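Local structure of ESSB (2YNQ) at residues D[22-27]-D[52-57]; D[64-69]-D[75-80]; D[104-109]-D[139-144]. The protein is an integral membrane component of the type VII (ESS) secretion system, represented here by its extracellular fragment, which pairs with a second copy of itself. All coordinates share one frame; numbering follows the deposited sequence.

Interaction 1 of 3, residues D[22-27]-D[52-57]; sequences NKYSDV and VMTESL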
loop_
_atom_site.group_PDB
_atom_site.type_symbol
_atom_site.label_atom_id
_atom_site.label_comp_id
_atom_site.label_asym_id
_atom_site.label_seq_id
_atom_site.Cartn_x
_atom_site.Cartn_y
_atom_site.Cartn_z
ATOM N N ASN D 22 -5.569 -2.852 19.992
ATOM C CA ASN D 22 -5.287 -2.956 18.548
ATOM C C ASN D 22 -6.277 -2.193 17.681
ATOM O O ASN D 22 -6.531 -2.563 16.547
ATOM C CB ASN D 22 -5.278 -4.416 18.112
ATOM C CG ASN D 22 -4.508 -5.303 19.056
ATOM O OD1 ASN D 22 -3.324 -5.064 19.319
ATOM N ND2 ASN D 22 -5.168 -6.361 19.560
ATOM N N LYS D 23 -6.852 -1.132 18.212
ATOM C CA LYS D 23 -7.816 -0.356 17.436
ATOM C C LYS D 23 -7.095 0.744 16.678
ATOM O O LYS D 23 -7.254 1.935 16.964
ATOM C CB LYS D 23 -8.920 0.200 18.339
ATOM C CG LYS D 23 -9.922 -0.871 18.729
ATOM C CD LYS D 23 -11.043 -0.331 19.570
ATOM C CE LYS D 23 -12.013 -1.440 19.915
ATOM N NZ LYS D 23 -13.228 -0.849 20.522
ATOM N N TYR D 24 -6.299 0.320 15.704
ATOM C CA TYR D 24 -5.414 1.212 14.964
ATOM C C TYR D 24 -6.142 2.414 14.337
ATOM O O TYR D 24 -5.737 3.553 14.553
ATOM C CB TYR D 24 -4.607 0.419 13.917
ATOM C CG TYR D 24 -3.888 -0.793 14.488
ATOM C CD1 TYR D 24 -2.943 -0.648 15.491
ATOM C CD2 TYR D 24 -4.148 -2.081 14.020
ATOM C CE1 TYR D 24 -2.283 -1.746 16.021
ATOM C CE2 TYR D 24 -3.486 -3.193 14.549
ATOM C CZ TYR D 24 -2.551 -3.004 15.551
ATOM O OH TYR D 24 -1.878 -4.070 16.110
ATOM N N SER D 25 -7.221 2.155 13.599
ATOM C CA SER D 25 -7.963 3.213 12.920
ATOM C C SER D 25 -8.390 4.266 13.922
ATOM O O SER D 25 -8.258 5.466 13.681
ATOM C CB SER D 25 -9.206 2.670 12.195
ATOM O OG SER D 25 -8.889 1.553 11.372
ATOM N N ASP D 26 -8.865 3.808 15.069
ATOM C CA ASP D 26 -9.432 4.695 16.071
ATOM C C ASP D 26 -8.348 5.493 16.786
ATOM O O ASP D 26 -8.590 6.632 17.197
ATOM C CB ASP D 26 -10.281 3.888 17.053
ATOM C CG ASP D 26 -11.472 4.664 17.577
ATOM O OD1 ASP D 26 -11.502 5.923 17.434
ATOM O OD2 ASP D 26 -12.386 4.017 18.152
ATOM N N VAL D 27 -7.159 4.900 16.928
ATOM C CA VAL D 27 -5.999 5.608 17.448
ATOM C C VAL D 27 -5.678 6.773 16.533
ATOM O O VAL D 27 -5.450 7.886 17.000
ATOM C CB VAL D 27 -4.755 4.693 17.526
ATOM C CG1 VAL D 27 -3.488 5.511 17.743
ATOM C CG2 VAL D 27 -4.922 3.645 18.614
ATOM N N VAL D 52 1.795 2.194 10.575
ATOM C CA VAL D 52 2.581 1.191 9.891
ATOM C C VAL D 52 1.800 -0.118 9.765
ATOM O O VAL D 52 1.938 -0.822 8.770
ATOM C CB VAL D 52 4.006 1.012 10.529
ATOM C CG1 VAL D 52 4.168 -0.345 11.189
ATOM C CG2 VAL D 52 5.053 1.112 9.455
ATOM N N MET D 53 0.955 -0.423 10.752
ATOM C CA MET D 53 0.201 -1.668 10.730
ATOM C C MET D 53 -0.883 -1.638 9.665
ATOM O O MET D 53 -1.347 -2.700 9.195
ATOM C CB MET D 53 -0.439 -1.963 12.095
ATOM C CG MET D 53 0.544 -2.328 13.205
ATOM S SD MET D 53 1.331 -3.933 12.940
ATOM C CE MET D 53 -0.126 -4.975 12.867
ATOM N N THR D 54 -1.295 -0.431 9.290
ATOM C CA THR D 54 -2.402 -0.266 8.360
ATOM C C THR D 54 -1.933 0.282 7.005
ATOM O O THR D 54 -2.749 0.674 6.174
ATOM C CB THR D 54 -3.478 0.670 8.955
ATOM O OG1 THR D 54 -2.889 1.938 9.281
ATOM C CG2 THR D 54 -4.058 0.080 10.210
ATOM N N GLU D 55 -0.626 0.345 6.788
ATOM C CA GLU D 55 -0.095 0.757 5.484
ATOM C C GLU D 55 -0.271 -0.393 4.478
ATOM O O GLU D 55 0.118 -1.523 4.751
ATOM C CB GLU D 55 1.378 1.168 5.613
ATOM C CG GLU D 55 2.019 1.682 4.344
ATOM C CD GLU D 55 1.527 3.062 3.920
ATOM O OE1 GLU D 55 0.785 3.723 4.676
ATOM O OE2 GLU D 55 1.881 3.491 2.804
ATOM N N SER D 56 -0.881 -0.112 3.338
ATOM C CA SER D 56 -1.053 -1.125 2.276
ATOM C C SER D 56 0.249 -1.463 1.604
ATOM O O SER D 56 0.544 -0.922 0.564
ATOM C CB SER D 56 -1.968 -0.602 1.182
ATOM O OG SER D 56 -3.241 -0.336 1.714
ATOM N N LEU D 57 1.016 -2.355 2.198
ATOM C CA LEU D 57 2.257 -2.829 1.622
ATOM C C LEU D 57 2.046 -4.236 1.111
ATOM O O LEU D 57 1.421 -5.053 1.782
ATOM C CB LEU D 57 3.364 -2.840 2.683
ATOM C CG LEU D 57 3.777 -1.523 3.329
ATOM C CD1 LEU D 57 4.433 -1.777 4.657
ATOM C CD2 LEU D 57 4.731 -0.767 2.436
#
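Tyr24 and Met53 each place CG beside their own backbone N, opposite the carbonyl carbon (chi1 -52° and -69°), and these two side-chain rotations bring the tyrosine ring against the methionine chain. Met53 then bends at both of its next torsions, chi2 and chi3, so the chain folds along the ring instead of running straight past it. Its CB sits over the ring face, 4.0 Å from the centroid of Tyr24 and only 7° off the normal, a CH-pi contact. CG follows over the same face, 3.9 Å from Tyr24 CZ. The methyl carbon CE of Met53 closes on the phenolic oxygen OH of Tyr24 at 3.8 Å. The sulfur stands further out, SD lying 5.4 Å from the Tyr24 centroid in an oblique Met-aromatic contact. On the opposite face of the ring, offset toward its rim, lies the carbonyl oxygen of Asn22, the positive-phi residue of a Schellman motif that closes the preceding helix. Nearer the backbone, Thr54 CG2 packs on Tyr24 CB at 3.8 Å. The hydroxyl of Thr54 turns back to the carbonyl oxygens of Ser50 and Tyr51, while the methyl faces Tyr24. The pair thereby joins the first turn of helix 24-31 to residues 53-54, and Lys139 of the second subunit also packs on Tyr24. Between the two segments the cohesion is dispersive, with CH groups and a polarisable sulfur against an aromatic face, which implies a grip governed by shape and burial instead of by directed polar bonds.

Interaction 2 of 3, residues D[64-69]-D[75-80]; sequences TVSNNI and EQYMLY. With NA (sodium ion), chain O.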
loop_
_atom_site.group_PDB
_atom_site.type_symbol
_atom_site.label_atom_id
_atom_site.label_comp_id
_atom_site.label_asym_id
_atom_site.label_seq_id
_atom_site.Cartn_x
_atom_site.Cartn_y
_atom_site.Cartn_z
ATOM N N THR D 64 11.130 -5.049 1.919
ATOM C CA THR D 64 12.035 -4.031 1.439
ATOM C C THR D 64 12.224 -2.900 2.442
ATOM O O THR D 64 13.350 -2.461 2.629
ATOM C CB THR D 64 11.511 -3.442 0.107
ATOM O OG1 THR D 64 11.208 -4.508 -0.796
ATOM C CG2 THR D 64 12.527 -2.500 -0.540
ATOM N N VAL D 65 11.142 -2.424 3.065
ATOM C CA VAL D 65 11.196 -1.193 3.878
ATOM C C VAL D 65 11.424 -1.439 5.363
ATOM O O VAL D 65 11.125 -2.518 5.873
ATOM C CB VAL D 65 9.938 -0.281 3.696
ATOM C CG1 VAL D 65 9.822 0.203 2.274
ATOM C CG2 VAL D 65 8.650 -0.975 4.169
ATOM N N SER D 66 11.948 -0.429 6.055
ATOM C CA SER D 66 12.166 -0.495 7.503
ATOM C C SER D 66 10.876 -0.134 8.218
ATOM O O SER D 66 10.723 0.997 8.688
ATOM C CB SER D 66 13.238 0.504 7.942
ATOM O OG SER D 66 14.522 0.165 7.468
ATOM N N ASN D 67 9.948 -1.085 8.292
ATOM C CA ASN D 67 8.645 -0.822 8.874
ATOM C C ASN D 67 8.483 -1.443 10.265
ATOM O O ASN D 67 7.377 -1.522 10.784
ATOM C CB ASN D 67 7.560 -1.358 7.952
ATOM C CG ASN D 67 7.559 -2.878 7.888
ATOM O OD1 ASN D 67 8.623 -3.524 7.937
ATOM N ND2 ASN D 67 6.374 -3.458 7.783
ATOM N N ASN D 68 9.566 -1.901 10.873
ATOM C CA ASN D 68 9.451 -2.379 12.229
ATOM C C ASN D 68 9.511 -1.218 13.222
ATOM O O ASN D 68 10.395 -0.359 13.118
ATOM C CB ASN D 68 10.515 -3.431 12.548
ATOM C CG ASN D 68 10.301 -4.062 13.929
ATOM O OD1 ASN D 68 9.160 -4.404 14.306
ATOM N ND2 ASN D 68 11.395 -4.201 14.701
ATOM N N ILE D 69 8.570 -1.191 14.171
ATOM C CA ILE D 69 8.492 -0.120 15.180
ATOM C C ILE D 69 8.456 -0.709 16.590
ATOM O O ILE D 69 7.602 -1.538 16.900
ATOM C CB ILE D 69 7.236 0.777 14.986
ATOM C CG1 ILE D 69 7.099 1.263 13.532
ATOM C CG2 ILE D 69 7.238 1.932 15.991
ATOM C CD1 ILE D 69 7.668 2.629 13.262
ATOM N N GLU D 75 13.039 8.115 17.121
ATOM C CA GLU D 75 11.972 9.068 16.837
ATOM C C GLU D 75 11.757 9.304 15.323
ATOM O O GLU D 75 10.612 9.356 14.862
ATOM C CB GLU D 75 12.248 10.402 17.559
ATOM C CG GLU D 75 11.126 11.434 17.430
ATOM C CD GLU D 75 11.460 12.806 18.054
ATOM O OE1 GLU D 75 12.646 13.069 18.385
ATOM O OE2 GLU D 75 10.523 13.634 18.189
ATOM N N GLN D 76 12.847 9.441 14.570
ATOM C CA GLN D 76 12.777 9.770 13.147
ATOM C C GLN D 76 12.012 8.752 12.316
ATOM O O GLN D 76 11.224 9.125 11.442
ATOM C CB GLN D 76 14.167 9.951 12.575
ATOM C CG GLN D 76 14.865 11.214 13.034
ATOM C CD GLN D 76 16.329 11.195 12.651
ATOM O OE1 GLN D 76 16.865 12.188 12.141
ATOM N NE2 GLN D 76 16.989 10.048 12.872
ATOM N N TYR D 77 12.220 7.475 12.611
ATOM C CA TYR D 77 11.483 6.397 11.965
ATOM C C TYR D 77 10.001 6.445 12.270
ATOM O O TYR D 77 9.175 6.186 11.386
ATOM C CB TYR D 77 12.067 5.035 12.323
ATOM C CG TYR D 77 13.335 4.720 11.562
ATOM C CD1 TYR D 77 13.275 4.163 10.279
ATOM C CD2 TYR D 77 14.604 4.998 12.112
ATOM C CE1 TYR D 77 14.441 3.883 9.563
ATOM C CE2 TYR D 77 15.783 4.713 11.391
ATOM C CZ TYR D 77 15.675 4.156 10.117
ATOM O OH TYR D 77 16.803 3.847 9.386
ATOM N N MET D 78 9.665 6.803 13.501
ATOM C CA MET D 78 8.276 6.969 13.875
ATOM C C MET D 78 7.658 8.128 13.122
ATOM O O MET D 78 6.560 8.004 12.579
ATOM C CB MET D 78 8.154 7.171 15.387
ATOM C CG MET D 78 8.533 5.905 16.167
ATOM S SD MET D 78 8.367 6.119 17.952
ATOM C CE MET D 78 9.127 4.609 18.538
ATOM N N LEU D 79 8.379 9.246 13.051
ATOM C CA LEU D 79 7.897 10.415 12.334
ATOM C C LEU D 79 7.732 10.122 10.856
ATOM O O LEU D 79 6.728 10.515 10.256
ATOM C CB LEU D 79 8.817 11.619 12.557
ATOM C CG LEU D 79 8.788 12.174 13.988
ATOM C CD1 LEU D 79 9.886 13.269 14.230
ATOM C CD2 LEU D 79 7.382 12.673 14.350
ATOM N N TYR D 80 8.697 9.409 10.273
ATOM C CA TYR D 80 8.597 8.992 8.881
ATOM C C TYR D 80 7.259 8.295 8.618
ATOM O O TYR D 80 6.516 8.693 7.723
ATOM C CB TYR D 80 9.732 8.052 8.511
ATOM C CG TYR D 80 9.561 7.476 7.131
ATOM C CD1 TYR D 80 10.078 8.134 6.024
ATOM C CD2 TYR D 80 8.870 6.274 6.921
ATOM C CE1 TYR D 80 9.916 7.614 4.734
ATOM C CE2 TYR D 80 8.709 5.746 5.637
ATOM C CZ TYR D 80 9.234 6.431 4.547
ATOM O OH TYR D 80 9.101 5.952 3.257
HETATM NA NA NA O . 10.444 -4.779 6.497
HETATM O O HOH W 1 11.854 -3.892 8.942
HETATM O O HOH W 2 12.914 -4.942 6.548
HETATM O O HOH W 3 10.242 -6.891 7.764
#
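A sodium ion is gripped by residues 64-69 through the carbonyl oxygen of Val65 at 2.4 Å and the side-chain oxygen OD1 of Asn67 at 2.6 Å. Arg62 O and three waters, one of them more distant, complete the ligand set. Asn67 reaches the metal because its CG stands between the backbone N and the carbonyl carbon (chi1 68°), while its CB points away from helix 75-85. Ser66, the centre of an inverse gamma turn between these two ligands, points its CB the other way, toward the helix, and meets Tyr77 CE1 at 3.9 Å obliquely to the ring. The hydroxyls of Ser66 and Tyr77 both hydrogen-bond to Asp101 OD2, so one carboxylate oxygen ties loop and helix together. Further along, Ile69 crosses the extended Met78 chain obliquely, its CG2 4.1 Å from Met78 CE, and its CD1 comes within 4.3 Å of the carbonyl oxygen of Tyr77. Val65, Asn67 and Ile69 also touch Trp81, one turn after Tyr77. The contact is that of an irregular helix-to-helix connection folded back on the helix that follows it, with a sodium site on the side of the connection turned away from that helix.

Interaction 3 of 3, residues D[104-109]-D[139-144]; sequences LIVYAL and KEYERE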
loop_
_atom_site.group_PDB
_atom_site.type_symbol
_atom_site.label_atom_id
_atom_site.label_comp_id
_atom_site.label_asym_id
_atom_site.label_seq_id
_atom_site.Cartn_x
_atom_site.Cartn_y
_atom_site.Cartn_z
ATOM N N LEU D 104 13.564 3.703 2.249
ATOM C CA LEU D 104 12.567 4.616 2.749
ATOM C C LEU D 104 12.472 5.831 1.836
ATOM O O LEU D 104 11.377 6.343 1.600
ATOM C CB LEU D 104 12.816 4.996 4.223
ATOM C CG LEU D 104 12.589 3.906 5.293
ATOM C CD1 LEU D 104 12.581 4.509 6.693
ATOM C CD2 LEU D 104 11.323 3.106 5.090
ATOM N N ILE D 105 13.600 6.285 1.307
ATOM C CA ILE D 105 13.589 7.373 0.326
ATOM C C ILE D 105 12.816 6.911 -0.891
ATOM O O ILE D 105 11.920 7.610 -1.369
ATOM C CB ILE D 105 15.013 7.834 -0.089
ATOM C CG1 ILE D 105 15.785 8.352 1.138
ATOM C CG2 ILE D 105 14.932 8.889 -1.198
ATOM C CD1 ILE D 105 17.306 8.589 0.922
ATOM N N VAL D 106 13.115 5.713 -1.368
ATOM C CA VAL D 106 12.393 5.205 -2.520
ATOM C C VAL D 106 10.899 5.124 -2.235
ATOM O O VAL D 106 10.078 5.537 -3.065
ATOM C CB VAL D 106 12.913 3.831 -2.983
ATOM C CG1 VAL D 106 11.961 3.237 -3.985
ATOM C CG2 VAL D 106 14.310 3.961 -3.567
ATOM N N TYR D 107 10.533 4.599 -1.072
ATOM C CA TYR D 107 9.110 4.453 -0.766
ATOM C C TYR D 107 8.391 5.807 -0.717
ATOM O O TYR D 107 7.267 5.957 -1.226
ATOM C CB TYR D 107 8.916 3.692 0.528
ATOM C CG TYR D 107 7.489 3.318 0.749
ATOM C CD1 TYR D 107 6.918 2.252 0.047
ATOM C CD2 TYR D 107 6.700 4.027 1.647
ATOM C CE1 TYR D 107 5.599 1.901 0.236
ATOM C CE2 TYR D 107 5.373 3.677 1.861
ATOM C CZ TYR D 107 4.829 2.625 1.150
ATOM O OH TYR D 107 3.508 2.302 1.328
ATOM N N ALA D 108 9.053 6.800 -0.133
ATOM C CA ALA D 108 8.507 8.140 -0.058
ATOM C C ALA D 108 8.410 8.786 -1.448
ATOM O O ALA D 108 7.438 9.477 -1.760
ATOM C CB ALA D 108 9.343 8.978 0.879
ATOM N N LEU D 109 9.406 8.520 -2.292
ATOM C CA LEU D 109 9.393 8.988 -3.688
ATOM C C LEU D 109 8.179 8.427 -4.428
ATOM O O LEU D 109 7.498 9.152 -5.173
ATOM C CB LEU D 109 10.690 8.620 -4.401
ATOM C CG LEU D 109 11.873 9.545 -4.091
ATOM C CD1 LEU D 109 13.195 8.905 -4.511
ATOM C CD2 LEU D 109 11.715 10.977 -4.709
ATOM N N LYS D 139 15.042 5.034 -9.981
ATOM C CA LYS D 139 15.870 4.078 -10.715
ATOM C C LYS D 139 17.332 4.138 -10.277
ATOM O O LYS D 139 17.983 3.104 -10.132
ATOM C CB LYS D 139 15.733 4.242 -12.229
ATOM C CG LYS D 139 16.066 2.956 -12.955
ATOM C CD LYS D 139 15.785 2.998 -14.450
ATOM C CE LYS D 139 16.028 1.611 -15.033
ATOM N NZ LYS D 139 15.862 1.604 -16.507
ATOM N N GLU D 140 17.825 5.346 -10.021
ATOM C CA GLU D 140 19.165 5.516 -9.479
ATOM C C GLU D 140 19.368 4.738 -8.163
ATOM O O GLU D 140 20.349 3.994 -8.033
ATOM C CB GLU D 140 19.513 7.010 -9.339
ATOM C CG GLU D 140 21.014 7.301 -9.364
ATOM C CD GLU D 140 21.749 6.480 -10.431
ATOM O OE1 GLU D 140 21.433 6.655 -11.632
ATOM O OE2 GLU D 140 22.631 5.651 -10.077
ATOM N N TYR D 141 18.435 4.896 -7.208
ATOM C CA TYR D 141 18.488 4.182 -5.918
ATOM C C TYR D 141 18.302 2.693 -6.114
ATOM O O TYR D 141 18.982 1.880 -5.485
ATOM C CB TYR D 141 17.436 4.688 -4.939
ATOM C CG TYR D 141 17.748 6.015 -4.320
ATOM C CD1 TYR D 141 18.884 6.195 -3.536
ATOM C CD2 TYR D 141 16.890 7.096 -4.496
ATOM C CE1 TYR D 141 19.176 7.437 -2.962
ATOM C CE2 TYR D 141 17.167 8.329 -3.932
ATOM C CZ TYR D 141 18.311 8.492 -3.172
ATOM O OH TYR D 141 18.563 9.714 -2.616
ATOM N N GLU D 142 17.381 2.336 -6.992
ATOM C CA GLU D 142 17.194 0.942 -7.339
ATOM C C GLU D 142 18.470 0.322 -7.902
ATOM O O GLU D 142 18.806 -0.823 -7.575
ATOM C CB GLU D 142 16.030 0.792 -8.302
ATOM C CG GLU D 142 14.679 0.820 -7.612
ATOM C CD GLU D 142 14.490 -0.391 -6.719
ATOM O OE1 GLU D 142 14.980 -0.352 -5.574
ATOM O OE2 GLU D 142 13.891 -1.392 -7.176
ATOM N N ARG D 143 19.191 1.083 -8.727
ATOM C CA ARG D 143 20.472 0.619 -9.249
ATOM C C ARG D 143 21.449 0.406 -8.094
ATOM O O ARG D 143 22.179 -0.589 -8.072
ATOM C CB ARG D 143 21.040 1.595 -10.288
ATOM C CG ARG D 143 22.252 1.067 -11.036
ATOM C CD ARG D 143 22.574 1.909 -12.266
ATOM N NE ARG D 143 21.536 1.830 -13.301
ATOM C CZ ARG D 143 20.656 2.796 -13.563
ATOM N NH1 ARG D 143 20.681 3.934 -12.878
ATOM N NH2 ARG D 143 19.756 2.622 -14.525
ATOM N N GLU D 144 21.438 1.325 -7.126
ATOM C CA GLU D 144 22.327 1.221 -5.964
ATOM C C GLU D 144 22.037 0.002 -5.087
ATOM O O GLU D 144 22.976 -0.665 -4.620
ATOM C CB GLU D 144 22.322 2.506 -5.137
ATOM C CG GLU D 144 23.204 3.587 -5.723
ATOM C CD GLU D 144 23.088 4.911 -5.000
ATOM O OE1 GLU D 144 22.371 4.992 -3.976
ATOM O OE2 GLU D 144 23.722 5.882 -5.466
#
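Tyr141 reaches across from segment 139-144 of helix 124-152 and lies among three aliphatic side chains of segment 104-109 of helix 102-118, Ile105 and Leu109 crossing it at about a right angle and Val106 sliding past it in the opposite direction. The CG2 branch of Ile105 approaches the outer part of the ring, 3.6 Å from Tyr141 CE2, and its CD1 lies 3.9 Å from the phenolic oxygen OH of Tyr141. Val106, in sliding past, brings its CG2 to 3.5 Å from Tyr141 CB, at the root of the side chain. Leu109, one helical turn beyond Ile105, stands with CD1 4.1 Å from Tyr141 CE2. All three methyls meet the ring obliquely. With CG beside the backbone N (chi1 -75°), Tyr141 is directed across to the neighbouring helix, and Arg97 of helix 89-99 packs against it too. On the exposed part of segment 139-144, Arg143 NH1 makes a salt bridge of 3.1 Å with Glu140 OE1, three residues earlier. The second subunit comes close at this level, where its Thr58 packs on both Val106 and Glu142. The axes of the two short segments approach to 10.1 Å and run at 152° to each other, a roughly antiparallel pairing of the kind found in a helical hairpin, here made by helices 102-118 and 124-152 with Tyr141 inserted between them at this level.

In the fold
Interactions 1, 2 and 3 follow one another along the chain, each touching the other two. Interaction 2 lies near the middle, its centre about 14 Å from that of interaction 1 and 16 Å from that of interaction 3. Val52 CG1 packs on Asn67 O at 3.4 Å, so interaction 1 borders the sodium-binding loop. Toward interaction 3, Tyr80 OH probably hydrogen-bonds to Leu104 O at 2.8 Å. The Val106 side chain lies about 13 Å from the sodium that Val65 and Asn67 bind. Interactions 1 and 3, with centres about 24 Å apart, are still joined by a probable hydrogen bond of 2.5 Å between Glu55 OE2 and Tyr107 OH. Both also touch the second subunit, as does Thr64.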